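Local coordinates for polyketide synthase PksR (Bacillus subtilis, PDB 4U3V), which takes part in making the antibiotic polyketide bacillaene, this chain being its double-hotdog enoyl-isomerase domain, at residues F231-I236 against L276-Y281. Numbering follows the deposited sequence.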
loop_
_atom_site.group_PDB
_atom_site.type_symbol
_atom_site.label_atom_id
_atom_site.label_comp_id
_atom_site.label_asym_id
_atom_site.label_seq_id
_atom_site.Cartn_x
_atom_site.Cartn_y
_atom_site.Cartn_z
ATOM N N PHE A 231 2.609 -6.260 -7.114
ATOM C CA PHE A 231 1.789 -7.269 -7.794
ATOM C C PHE A 231 0.506 -7.523 -6.962
ATOM O O PHE A 231 -0.560 -7.849 -7.486
ATOM C CB PHE A 231 2.643 -8.546 -7.858
ATOM C CG PHE A 231 1.977 -9.708 -8.538
ATOM C CD1 PHE A 231 2.125 -9.906 -9.912
ATOM C CD2 PHE A 231 1.312 -10.675 -7.791
ATOM C CE1 PHE A 231 1.563 -11.012 -10.535
ATOM C CE2 PHE A 231 0.729 -11.774 -8.413
ATOM C CZ PHE A 231 0.853 -11.940 -9.788
ATOM N N GLY A 232 0.595 -7.345 -5.656
ATOM C CA GLY A 232 -0.564 -7.489 -4.805
ATOM C C GLY A 232 -0.111 -7.827 -3.407
ATOM O O GLY A 232 1.076 -7.645 -3.087
ATOM N N ILE A 233 -1.080 -8.065 -2.528
ATOM C CA ILE A 233 -0.856 -8.286 -1.093
ATOM C C ILE A 233 -1.695 -9.498 -0.642
ATOM O O ILE A 233 -2.914 -9.495 -0.753
ATOM C CB ILE A 233 -1.233 -7.034 -0.259
ATOM C CG1 ILE A 233 -0.565 -5.780 -0.846
ATOM C CG2 ILE A 233 -0.932 -7.276 1.234
ATOM C CD1 ILE A 233 -0.952 -4.483 -0.136
ATOM N N ASN A 234 -1.055 -10.535 -0.109
ATOM C CA ASN A 234 -1.785 -11.755 0.296
ATOM C C ASN A 234 -2.769 -11.592 1.466
ATOM O O ASN A 234 -3.849 -12.224 1.483
ATOM C CB ASN A 234 -0.794 -12.890 0.612
ATOM C CG ASN A 234 -0.091 -13.426 -0.626
ATOM O OD1 ASN A 234 -0.538 -13.219 -1.752
ATOM N ND2 ASN A 234 1.008 -14.149 -0.414
ATOM N N ASP A 235 -2.429 -10.717 2.409
ATOM C CA ASP A 235 -3.268 -10.462 3.579
ATOM C C ASP A 235 -3.013 -9.083 4.167
ATOM O O ASP A 235 -1.861 -8.670 4.382
ATOM C CB ASP A 235 -3.077 -11.557 4.636
ATOM C CG ASP A 235 -4.199 -11.577 5.678
ATOM O OD1 ASP A 235 -5.363 -11.881 5.321
ATOM O OD2 ASP A 235 -3.913 -11.294 6.861
ATOM N N ILE A 236 -4.085 -8.394 4.560
ATOM C CA ILE A 236 -3.941 -7.209 5.366
ATOM C C ILE A 236 -4.831 -7.371 6.575
ATOM O O ILE A 236 -5.981 -7.770 6.421
ATOM C CB ILE A 236 -4.414 -5.945 4.597
ATOM C CG1 ILE A 236 -3.826 -5.953 3.176
ATOM C CG2 ILE A 236 -4.109 -4.688 5.421
ATOM C CD1 ILE A 236 -4.206 -4.733 2.337
ATOM N N LEU A 276 -1.194 -2.345 12.290
ATOM C CA LEU A 276 -1.636 -2.780 10.973
ATOM C C LEU A 276 -0.595 -3.802 10.490
ATOM O O LEU A 276 0.596 -3.610 10.777
ATOM C CB LEU A 276 -1.624 -1.555 10.046
ATOM C CG LEU A 276 -1.789 -1.740 8.539
ATOM C CD1 LEU A 276 -3.133 -2.361 8.230
ATOM C CD2 LEU A 276 -1.680 -0.372 7.836
ATOM N N HIS A 277 -1.068 -4.913 9.936
ATOM C CA HIS A 277 -0.205 -6.012 9.448
ATOM C C HIS A 277 -0.463 -6.229 7.987
ATOM O O HIS A 277 -1.612 -6.409 7.560
ATOM C CB HIS A 277 -0.448 -7.349 10.168
ATOM C CG HIS A 277 -0.414 -7.272 11.690
ATOM N ND1 HIS A 277 -1.241 -8.020 12.470
ATOM C CD2 HIS A 277 0.359 -6.500 12.566
ATOM C CE1 HIS A 277 -1.045 -7.693 13.767
ATOM N NE2 HIS A 277 -0.030 -6.814 13.832
ATOM N N TYR A 278 0.615 -6.322 7.207
ATOM C CA TYR A 278 0.522 -6.888 5.852
ATOM C C TYR A 278 1.322 -8.178 5.794
ATOM O O TYR A 278 2.408 -8.244 6.344
ATOM C CB TYR A 278 1.196 -5.964 4.823
ATOM C CG TYR A 278 0.686 -4.536 4.781
ATOM C CD1 TYR A 278 -0.143 -4.104 3.733
ATOM C CD2 TYR A 278 1.121 -3.600 5.695
ATOM C CE1 TYR A 278 -0.532 -2.784 3.631
ATOM C CE2 TYR A 278 0.760 -2.258 5.584
ATOM C CZ TYR A 278 -0.093 -1.858 4.572
ATOM O OH TYR A 278 -0.435 -0.521 4.448
ATOM N N SER A 279 0.848 -9.140 5.036
ATOM C CA SER A 279 1.594 -10.370 4.840
ATOM C C SER A 279 1.598 -10.742 3.355
ATOM O O SER A 279 0.613 -10.518 2.625
ATOM C CB SER A 279 1.034 -11.475 5.770
ATOM O OG SER A 279 0.322 -12.443 5.038
ATOM N N GLY A 280 2.743 -11.201 2.841
ATOM C CA GLY A 280 2.837 -11.497 1.415
ATOM C C GLY A 280 2.582 -10.280 0.543
ATOM O O GLY A 280 1.855 -10.347 -0.456
ATOM N N TYR A 281 3.220 -9.172 0.916
ATOM C CA TYR A 281 3.318 -8.009 0.052
ATOM C C TYR A 281 4.263 -8.357 -1.097
ATOM O O TYR A 281 5.476 -8.597 -0.885
ATOM C CB TYR A 281 3.872 -6.877 0.918
ATOM C CG TYR A 281 3.712 -5.473 0.380
ATOM C CD1 TYR A 281 2.929 -4.531 1.104
ATOM C CD2 TYR A 281 4.427 -5.043 -0.724
ATOM C CE1 TYR A 281 2.801 -3.220 0.647
ATOM C CE2 TYR A 281 4.279 -3.726 -1.191
ATOM C CZ TYR A 281 3.496 -2.830 -0.474
ATOM O OH TYR A 281 3.335 -1.528 -0.930
#
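With CG1 turned beside the backbone N (chi1 -50°) and an extended chi2, Ile-233 brings its CD1 against two tyrosine rings of 276-281. This CD1 lies 4.0 Å from CD1 of Tyr-278 and equally near CE1 of Tyr-281. The two tyrosines differ in their first torsion: CG of Tyr-281 is anti to the backbone N (chi1 -163°), and its ring runs alongside the isoleucine with CG1 over one face, whereas Tyr-278 meets the same side chain obliquely. Ile-236 continues this apolar layer, lying beside Tyr-278 and bringing CG2 to 3.8 Å from CD1 of Leu-276.

The backbones pair antiparallel, but Asn-234 and Asp-235 both face Ser-279, a classic beta bulge at the corner in the chain. Asp-235 and Ser-279 form the hydrogen-bonded pair: Ser-279 N donates to Asp-235 O at 2.8 Å, while the return bond from Asp-235 N to Ser-279 O is longer and more bent (140° at the hydrogen). One residue back, Asn-234 N donates to Gly-280 O at 2.9 Å from well above the carbonyl plane, and the side-chain ND2 of Asn-234 comes to 3.7 Å from Gly-280 CA. Gly-280, at positive phi, and Tyr-281 both face Phe-263 of strand 260-268, a G1 beta bulge.

Both segments fall in the predicted C-terminal hotdog. Helix 205-219 packs against the tyrosine face, where Tyr-278 OH bonds to Thr-208 OG1 and Tyr-281 OH to Thr-208 O. Strand 230-239 pairs on one edge with 274-283 and on the other with 75-83 of the predicted N-terminal hotdog, so the two hotdogs' strands run on from one another here, consistent with a double hotdog.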